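Local coordinates for neural-cadherin (Drosophila melanogaster, PDB 3UBF), which mediates calcium-dependent, homophilic adhesion between cells, this chain being a piece of the ectodomain made of three consecutive cadherin repeats, at residues D174-L179 and G208-Q213; D232-K237 and V303-R308; Y248-Q253 and G267-A272. All blocks are in the same frame, centred on the assembly; numbering follows the deposited sequence.

In the fold
From the N terminus the chain runs through the first cadherin repeat and much of the second before contact 1, which brings the start of strand 176-185 against the stretch that follows strand 201-207 and leads into the next repeat. That loop, with 28 residues between its ends, is closed before contact 2 opens. Contact 2 joins strand 232-239 to strand 300-310 across the two sheets of the third repeat. Contact 3 lies nested inside it and faces strand 246-253 against strand 268-271 across the same sandwich. Strands 232-239 and 268-271 are sheet neighbours, so contacts 2 and 3, with centres 7 Å apart, share a core, whereas contact 1 lies at the junction between repeats.

Contact 1 (D174-L179 and G208-Q213); sequences DMEYVL and GKRAPQ
E176 and R210 reach toward each other from the two segments, and OE2 of E176 comes at the guanidinium of R210 obliquely, 4.2 Å from NH1. That is too long for a salt bridge, and the two groups are joined indirectly: S204 of the neighbouring strand 201-207 places its OG in hydrogen-bonding contact with both OE2 of E176 and NH1 of R210. E176 arrives as a stretched chain, with CG nearly opposite its backbone N (chi1 -162°) and the rest extended, while R210 bends at chi3 (-57°), which turns its guanidinium toward the E176 side. Each group is also held from elsewhere, OE1 of E176 by a salt bridge to R202 and NH2 of R210 by the carbonyl of A115. Nearer the turn, the D174 side chain sets out away from 208-213, yet its carboxylate comes back until OD1 is 4.2 Å from the K209 carbonyl O. The K209 ammonium does not close on it, NZ staying 6.2 Å from OD1. Further along, R210 packs on F241 and the carbonyl of P212 accepts a hydrogen bond from T301, so 208-213 bridges two successive cadherin repeats. With no direct hydrogen bond or salt bridge between the segments, the pairing is electrostatic at longer range; the two arginines near E176 would probably favour its ionised form, and the shared serine links the opposite charges.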
loop_
_atom_site.group_PDB
_atom_site.type_symbol
_atom_site.label_atom_id
_atom_site.label_comp_id
_atom_site.label_asym_id
_atom_site.label_seq_id
_atom_site.Cartn_x
_atom_site.Cartn_y
_atom_site.Cartn_z
ATOM N N ASP A 174 -2.499 13.981 -27.629
ATOM C CA ASP A 174 -1.945 14.859 -26.601
ATOM C C ASP A 174 -2.995 15.358 -25.606
ATOM O O ASP A 174 -2.655 16.100 -24.701
ATOM C CB ASP A 174 -1.202 16.076 -27.214
ATOM C CG ASP A 174 -0.070 15.681 -28.183
ATOM O OD1 ASP A 174 0.736 14.779 -27.838
ATOM O OD2 ASP A 174 0.025 16.290 -29.285
ATOM N N MET A 175 -4.262 14.987 -25.774
ATOM C CA MET A 175 -5.287 15.436 -24.841
ATOM C C MET A 175 -5.257 14.618 -23.560
ATOM O O MET A 175 -5.142 13.387 -23.596
ATOM C CB MET A 175 -6.680 15.388 -25.458
ATOM C CG MET A 175 -7.745 16.067 -24.582
ATOM S SD MET A 175 -9.309 16.408 -25.441
ATOM C CE MET A 175 -10.396 16.472 -24.007
ATOM N N GLU A 176 -5.349 15.309 -22.426
ATOM C CA GLU A 176 -5.331 14.643 -21.132
ATOM C C GLU A 176 -6.741 14.366 -20.609
ATOM O O GLU A 176 -7.578 15.275 -20.508
ATOM C CB GLU A 176 -4.513 15.427 -20.094
ATOM C CG GLU A 176 -4.129 14.543 -18.908
ATOM C CD GLU A 176 -3.352 15.232 -17.799
ATOM O OE1 GLU A 176 -3.548 16.451 -17.553
ATOM O OE2 GLU A 176 -2.561 14.518 -17.144
ATOM N N TYR A 177 -6.985 13.103 -20.280
ATOM C CA TYR A 177 -8.243 12.677 -19.677
ATOM C C TYR A 177 -7.962 12.276 -18.229
ATOM O O TYR A 177 -7.161 11.364 -17.982
ATOM C CB TYR A 177 -8.863 11.519 -20.470
ATOM C CG TYR A 177 -9.028 11.839 -21.939
ATOM C CD1 TYR A 177 -7.985 11.607 -22.845
ATOM C CD2 TYR A 177 -10.228 12.364 -22.432
ATOM C CE1 TYR A 177 -8.130 11.879 -24.200
ATOM C CE2 TYR A 177 -10.386 12.649 -23.794
ATOM C CZ TYR A 177 -9.330 12.405 -24.668
ATOM O OH TYR A 177 -9.448 12.705 -26.003
ATOM N N VAL A 178 -8.621 12.952 -17.286
ATOM C CA VAL A 178 -8.307 12.782 -15.879
ATOM C C VAL A 178 -9.432 12.097 -15.111
ATOM O O VAL A 178 -10.574 12.535 -15.136
ATOM C CB VAL A 178 -7.935 14.138 -15.198
ATOM C CG1 VAL A 178 -7.668 13.951 -13.717
ATOM C CG2 VAL A 178 -6.725 14.768 -15.865
ATOM N N LEU A 179 -9.101 11.013 -14.428
ATOM C CA LEU A 179 -10.008 10.442 -13.446
ATOM C C LEU A 179 -9.358 10.502 -12.086
ATOM O O LEU A 179 -8.163 10.223 -11.951
ATOM C CB LEU A 179 -10.290 8.982 -13.750
ATOM C CG LEU A 179 -10.901 8.579 -15.074
ATOM C CD1 LEU A 179 -10.965 7.068 -15.083
ATOM C CD2 LEU A 179 -12.282 9.184 -15.166
ATOM N N GLY A 208 -3.225 8.802 -27.309
ATOM C CA GLY A 208 -2.245 8.308 -28.274
ATOM C C GLY A 208 -0.874 8.024 -27.706
ATOM O O GLY A 208 -0.458 6.864 -27.603
ATOM N N LYS A 209 -0.168 9.083 -27.336
ATOM C CA LYS A 209 1.193 8.946 -26.834
ATOM C C LYS A 209 1.499 10.032 -25.811
ATOM O O LYS A 209 0.860 11.089 -25.804
ATOM C CB LYS A 209 2.213 8.963 -27.988
ATOM C CG LYS A 209 2.179 10.247 -28.825
ATOM C CD LYS A 209 3.055 10.145 -30.065
ATOM C CE LYS A 209 3.079 11.470 -30.812
ATOM N NZ LYS A 209 4.179 11.543 -31.823
ATOM N N ARG A 210 2.469 9.746 -24.943
ATOM C CA ARG A 210 2.951 10.693 -23.938
ATOM C C ARG A 210 4.391 10.304 -23.637
ATOM O O ARG A 210 4.839 9.233 -24.037
ATOM C CB ARG A 210 2.097 10.630 -22.668
ATOM C CG ARG A 210 2.336 9.363 -21.835
ATOM C CD ARG A 210 1.361 9.201 -20.664
ATOM N NE ARG A 210 1.403 10.354 -19.776
ATOM C CZ ARG A 210 0.392 10.765 -19.017
ATOM N NH1 ARG A 210 0.544 11.848 -18.240
ATOM N NH2 ARG A 210 -0.763 10.098 -19.034
ATOM N N ALA A 211 5.103 11.159 -22.910
ATOM C CA ALA A 211 6.524 10.969 -22.671
ATOM C C ALA A 211 6.779 9.927 -21.596
ATOM O O ALA A 211 5.895 9.649 -20.787
ATOM C CB ALA A 211 7.165 12.295 -22.301
ATOM N N PRO A 212 7.995 9.355 -21.571
ATOM C CA PRO A 212 8.336 8.339 -20.587
ATOM C C PRO A 212 8.161 8.889 -19.191
ATOM O O PRO A 212 8.301 10.106 -18.988
ATOM C CB PRO A 212 9.833 8.097 -20.826
ATOM C CG PRO A 212 10.118 8.625 -22.157
ATOM C CD PRO A 212 9.174 9.757 -22.354
ATOM N N GLN A 213 7.836 8.003 -18.253
ATOM C CA GLN A 213 7.751 8.360 -16.851
ATOM C C GLN A 213 8.746 7.518 -16.072
ATOM O O GLN A 213 8.797 6.284 -16.205
ATOM C CB GLN A 213 6.345 8.137 -16.313
ATOM C CG GLN A 213 6.145 8.564 -14.868
ATOM C CD GLN A 213 4.737 8.288 -14.386
ATOM O OE1 GLN A 213 4.023 7.464 -14.962
ATOM N NE2 GLN A 213 4.323 8.972 -13.335
#

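Contact 2 (D232-K237 and V303-R308); sequences DIISIK and VDLTIR. With ZN (zinc ion), chain R.
L305 divides its two methyls between I234 and I236. Its CG lies opposite the backbone N (chi1 172°), and chi2 near 57° spreads the branches so that CD1 comes to 3.9 Å from CG2 of I234 while CD2 meets CD1 of I236 at 3.8 Å. I234 and L305 run past each other in opposite senses; CG2 of I234, set between its backbone N and carbonyl carbon, makes the closer approach, and the CD1 end of the other branch also nears CD1 of L305. I236 approaches L305 at a slant with a less usual chi2 of 138°. These residues lie on the two sheets of the cadherin beta-sandwich, strand 232-239 on one and strand 300-310 on the other, and they meet in its interior. A classic beta bulge, in which I233 and I234 are both set opposite V269, lets two successive isoleucines point inward. I233 thus offers CG2 to CD1 of I307, 4.1 Å away, the two side chains crossing at about a right angle. Cutting L305 back to an alanine is likely to leave I234 and I236 without their shared partner and to open a gap between the sheets. At the start of strand 232-239, D232 binds a zinc ion through OD2 at 2.4 Å.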
loop_
_atom_site.group_PDB
_atom_site.type_symbol
_atom_site.label_atom_id
_atom_site.label_comp_id
_atom_site.label_asym_id
_atom_site.label_seq_id
_atom_site.Cartn_x
_atom_site.Cartn_y
_atom_site.Cartn_z
ATOM N N ASP A 232 28.250 -0.327 -9.790
ATOM C CA ASP A 232 26.892 0.190 -9.897
ATOM C C ASP A 232 26.554 1.000 -8.663
ATOM O O ASP A 232 26.822 0.567 -7.542
ATOM C CB ASP A 232 25.881 -0.954 -10.031
ATOM C CG ASP A 232 26.143 -1.847 -11.240
ATOM O OD1 ASP A 232 26.817 -1.409 -12.204
ATOM O OD2 ASP A 232 25.663 -3.004 -11.226
ATOM N N ILE A 233 25.961 2.168 -8.883
ATOM C CA ILE A 233 25.634 3.099 -7.829
ATOM C C ILE A 233 24.119 3.158 -7.640
ATOM O O ILE A 233 23.611 3.110 -6.512
ATOM C CB ILE A 233 26.211 4.493 -8.167
ATOM C CG1 ILE A 233 27.704 4.503 -7.881
ATOM C CG2 ILE A 233 25.516 5.629 -7.398
ATOM C CD1 ILE A 233 28.397 5.675 -8.476
ATOM N N ILE A 234 23.400 3.262 -8.752
ATOM C CA ILE A 234 21.950 3.335 -8.722
ATOM C C ILE A 234 21.408 2.921 -10.081
ATOM O O ILE A 234 22.066 3.141 -11.107
ATOM C CB ILE A 234 21.454 4.758 -8.280
ATOM C CG1 ILE A 234 19.925 4.798 -8.127
ATOM C CG2 ILE A 234 21.988 5.843 -9.205
ATOM C CD1 ILE A 234 19.427 5.901 -7.218
ATOM N N SER A 235 20.238 2.287 -10.077
ATOM C CA SER A 235 19.543 1.947 -11.314
ATOM C C SER A 235 18.389 2.894 -11.518
ATOM O O SER A 235 17.559 3.081 -10.632
ATOM C CB SER A 235 19.005 0.513 -11.288
ATOM O OG SER A 235 19.940 -0.384 -11.853
ATOM N N ILE A 236 18.335 3.487 -12.696
ATOM C CA ILE A 236 17.242 4.365 -13.039
ATOM C C ILE A 236 16.419 3.725 -14.145
ATOM O O ILE A 236 16.963 3.164 -15.102
ATOM C CB ILE A 236 17.762 5.758 -13.401
ATOM C CG1 ILE A 236 18.190 6.465 -12.121
ATOM C CG2 ILE A 236 16.697 6.578 -14.079
ATOM C CD1 ILE A 236 19.460 7.203 -12.264
ATOM N N LYS A 237 15.103 3.767 -13.993
ATOM C CA LYS A 237 14.245 3.193 -15.006
ATOM C C LYS A 237 13.078 4.111 -15.305
ATOM O O LYS A 237 12.496 4.714 -14.399
ATOM C CB LYS A 237 13.754 1.804 -14.595
ATOM C CG LYS A 237 13.434 0.925 -15.783
ATOM C CD LYS A 237 12.974 -0.461 -15.368
ATOM C CE LYS A 237 11.462 -0.604 -15.512
ATOM N NZ LYS A 237 11.042 -2.032 -15.654
ATOM N N VAL A 303 14.890 13.652 -14.908
ATOM C CA VAL A 303 14.696 13.474 -13.478
ATOM C C VAL A 303 15.987 13.860 -12.753
ATOM O O VAL A 303 17.066 13.772 -13.325
ATOM C CB VAL A 303 14.272 12.012 -13.155
ATOM C CG1 VAL A 303 15.444 11.033 -13.312
ATOM C CG2 VAL A 303 13.625 11.917 -11.789
ATOM N N ASP A 304 15.876 14.305 -11.507
ATOM C CA ASP A 304 17.067 14.628 -10.716
ATOM C C ASP A 304 17.657 13.381 -10.122
ATOM O O ASP A 304 16.937 12.518 -9.607
ATOM C CB ASP A 304 16.751 15.571 -9.565
ATOM C CG ASP A 304 16.199 16.877 -10.028
ATOM O OD1 ASP A 304 16.822 17.520 -10.906
ATOM O OD2 ASP A 304 15.128 17.262 -9.499
ATOM N N LEU A 305 18.974 13.295 -10.222
ATOM C CA LEU A 305 19.733 12.322 -9.478
ATOM C C LEU A 305 20.704 13.083 -8.570
ATOM O O LEU A 305 21.465 13.950 -9.027
ATOM C CB LEU A 305 20.467 11.372 -10.423
ATOM C CG LEU A 305 21.475 10.394 -9.817
ATOM C CD1 LEU A 305 20.852 9.511 -8.752
ATOM C CD2 LEU A 305 22.085 9.544 -10.923
ATOM N N THR A 306 20.632 12.778 -7.280
ATOM C CA THR A 306 21.499 13.386 -6.303
ATOM C C THR A 306 22.387 12.292 -5.728
ATOM O O THR A 306 21.887 11.264 -5.253
ATOM C CB THR A 306 20.675 14.086 -5.211
ATOM O OG1 THR A 306 19.807 15.042 -5.831
ATOM C CG2 THR A 306 21.565 14.810 -4.222
ATOM N N ILE A 307 23.702 12.489 -5.803
ATOM C CA ILE A 307 24.635 11.534 -5.220
ATOM C C ILE A 307 25.453 12.188 -4.128
ATOM O O ILE A 307 26.226 13.113 -4.373
ATOM C CB ILE A 307 25.567 10.887 -6.275
ATOM C CG1 ILE A 307 24.733 10.234 -7.389
ATOM C CG2 ILE A 307 26.520 9.889 -5.602
ATOM C CD1 ILE A 307 25.545 9.562 -8.474
ATOM N N ARG A 308 25.264 11.696 -2.914
ATOM C CA ARG A 308 26.044 12.126 -1.773
ATOM C C ARG A 308 27.189 11.158 -1.506
ATOM O O ARG A 308 27.027 9.938 -1.589
ATOM C CB ARG A 308 25.155 12.241 -0.551
ATOM C CG ARG A 308 24.140 13.360 -0.648
ATOM C CD ARG A 308 22.972 13.157 0.323
ATOM N NE ARG A 308 22.194 14.384 0.516
ATOM C CZ ARG A 308 21.086 14.702 -0.154
ATOM N NH1 ARG A 308 20.579 13.883 -1.083
ATOM N NH2 ARG A 308 20.473 15.847 0.115
HETATM ZN ZN ZN R . 26.447 -4.110 -13.178
#

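Contact 3 (Y248-Q253 and G267-A272); sequences YTLKAQ and GIVKLA
This is an apolar contact across the interior of the third cadherin repeat, in which Y248 and L250 on strand 246-253 of one sheet meet V269 of strand 268-271 in the opposing sheet and G267 just before that strand, without a hydrogen bond between the segments. At one end the Y248 ring lies against the backbone of G267. The CA of G267 sits over one ring face, 3.9 Å from the centroid of the Y248 ring and 30° off its normal, a CH-pi contact, and its nearest ring atom is CD1 of Y248 at 3.5 Å from that CA. The torsion that places CG of Y248 beside its own backbone N (chi1 -57°) carries the ring across to this glycine. A side chain at G267 would find little room, since its first carbon would fall close to CE1 of Y248; the positive phi of G267 favours glycine as well. Two residues further along each segment, L250 and V269 cross at about a right angle. The CD1 methyl of L250 is received between both branches of the valine, 4.0 Å from CG1 and 4.1 Å from CG2 of V269. The hydroxyl of Y248 is hydrogen-bonded to the backbone N of A238, which ties the far end of the ring to strand 232-239. That strand also lies beside 268-271 in its sheet and packs I236 on V269, while I262 of strand 260-262 rests against L250. Strand 246-253 is the outermost strand of its sheet within this chain, and on its inner side it pairs through the backbone of T249 and K251 with strand 285-294.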
loop_
_atom_site.group_PDB
_atom_site.type_symbol
_atom_site.label_atom_id
_atom_site.label_comp_id
_atom_site.label_asym_id
_atom_site.label_seq_id
_atom_site.Cartn_x
_atom_site.Cartn_y
_atom_site.Cartn_z
ATOM N N TYR A 248 18.995 6.252 -22.036
ATOM C CA TYR A 248 19.263 7.103 -20.877
ATOM C C TYR A 248 20.532 7.902 -21.078
ATOM O O TYR A 248 21.542 7.358 -21.537
ATOM C CB TYR A 248 19.401 6.271 -19.595
ATOM C CG TYR A 248 18.210 5.419 -19.282
ATOM C CD1 TYR A 248 18.184 4.080 -19.644
ATOM C CD2 TYR A 248 17.099 5.954 -18.633
ATOM C CE1 TYR A 248 17.082 3.288 -19.364
ATOM C CE2 TYR A 248 15.989 5.181 -18.348
ATOM C CZ TYR A 248 15.986 3.846 -18.719
ATOM O OH TYR A 248 14.891 3.064 -18.446
ATOM N N THR A 249 20.478 9.192 -20.751
ATOM C CA THR A 249 21.690 10.000 -20.662
ATOM C C THR A 249 21.778 10.694 -19.323
ATOM O O THR A 249 20.797 10.763 -18.573
ATOM C CB THR A 249 21.843 11.038 -21.798
ATOM O OG1 THR A 249 20.728 11.937 -21.800
ATOM C CG2 THR A 249 21.996 10.357 -23.156
ATOM N N LEU A 250 22.970 11.209 -19.039
ATOM C CA LEU A 250 23.318 11.742 -17.731
ATOM C C LEU A 250 24.201 12.966 -17.888
ATOM O O LEU A 250 25.283 12.891 -18.475
ATOM C CB LEU A 250 24.050 10.673 -16.927
ATOM C CG LEU A 250 24.461 11.008 -15.495
ATOM C CD1 LEU A 250 24.193 9.834 -14.578
ATOM C CD2 LEU A 250 25.930 11.429 -15.436
ATOM N N LYS A 251 23.738 14.098 -17.371
ATOM C CA LYS A 251 24.581 15.287 -17.327
ATOM C C LYS A 251 24.717 15.811 -15.898
ATOM O O LYS A 251 23.828 15.615 -15.070
ATOM C CB LYS A 251 24.086 16.371 -18.293
ATOM C CG LYS A 251 22.909 17.189 -17.795
ATOM C CD LYS A 251 22.596 18.353 -18.747
ATOM C CE LYS A 251 21.176 18.866 -18.521
ATOM N NZ LYS A 251 20.185 17.737 -18.567
ATOM N N ALA A 252 25.842 16.457 -15.619
ATOM C CA ALA A 252 26.097 17.024 -14.307
ATOM C C ALA A 252 25.607 18.461 -14.241
ATOM O O ALA A 252 25.863 19.249 -15.150
ATOM C CB ALA A 252 27.571 16.966 -13.999
ATOM N N GLN A 253 24.886 18.786 -13.172
ATOM C CA GLN A 253 24.508 20.163 -12.881
ATOM C C GLN A 253 25.564 20.790 -11.978
ATOM O O GLN A 253 25.654 20.465 -10.792
ATOM C CB GLN A 253 23.111 20.221 -12.258
ATOM C CG GLN A 253 21.982 20.594 -13.224
ATOM C CD GLN A 253 22.331 20.396 -14.714
ATOM O OE1 GLN A 253 22.645 19.280 -15.159
ATOM N NE2 GLN A 253 22.255 21.485 -15.491
ATOM N N GLY A 267 20.265 1.811 -17.854
ATOM C CA GLY A 267 19.853 2.810 -16.883
ATOM C C GLY A 267 20.682 2.746 -15.615
ATOM O O GLY A 267 20.339 3.377 -14.603
ATOM N N ILE A 268 21.770 1.974 -15.664
ATOM C CA ILE A 268 22.604 1.775 -14.495
ATOM C C ILE A 268 23.661 2.855 -14.445
ATOM O O ILE A 268 24.447 3.010 -15.386
ATOM C CB ILE A 268 23.285 0.392 -14.481
ATOM C CG1 ILE A 268 22.248 -0.736 -14.506
ATOM C CG2 ILE A 268 24.206 0.268 -13.261
ATOM C CD1 ILE A 268 22.868 -2.142 -14.558
ATOM N N VAL A 269 23.662 3.600 -13.342
ATOM C CA VAL A 269 24.667 4.621 -13.098
ATOM C C VAL A 269 25.893 3.984 -12.443
ATOM O O VAL A 269 25.797 3.393 -11.373
ATOM C CB VAL A 269 24.104 5.758 -12.211
ATOM C CG1 VAL A 269 25.141 6.869 -11.997
ATOM C CG2 VAL A 269 22.846 6.322 -12.829
ATOM N N LYS A 270 27.041 4.097 -13.095
ATOM C CA LYS A 270 28.290 3.633 -12.500
ATOM C C LYS A 270 29.194 4.795 -12.103
ATOM O O LYS A 270 29.011 5.925 -12.556
ATOM C CB LYS A 270 29.023 2.671 -13.434
ATOM C CG LYS A 270 28.341 1.332 -13.559
ATOM C CD LYS A 270 29.041 0.428 -14.555
ATOM C CE LYS A 270 28.144 -0.729 -14.954
ATOM N NZ LYS A 270 28.905 -1.812 -15.633
ATOM N N LEU A 271 30.157 4.503 -11.235
ATOM C CA LEU A 271 31.210 5.441 -10.892
ATOM C C LEU A 271 32.302 5.393 -11.953
ATOM O O LEU A 271 32.856 4.330 -12.225
ATOM C CB LEU A 271 31.792 5.085 -9.522
ATOM C CG LEU A 271 32.855 6.017 -8.928
ATOM C CD1 LEU A 271 32.397 7.474 -8.905
ATOM C CD2 LEU A 271 33.222 5.555 -7.534
ATOM N N ALA A 272 32.609 6.540 -12.552
ATOM C CA ALA A 272 33.643 6.613 -13.595
ATOM C C ALA A 272 35.032 6.987 -13.069
ATOM O O ALA A 272 36.039 6.681 -13.710
ATOM C CB ALA A 272 33.219 7.578 -14.684
#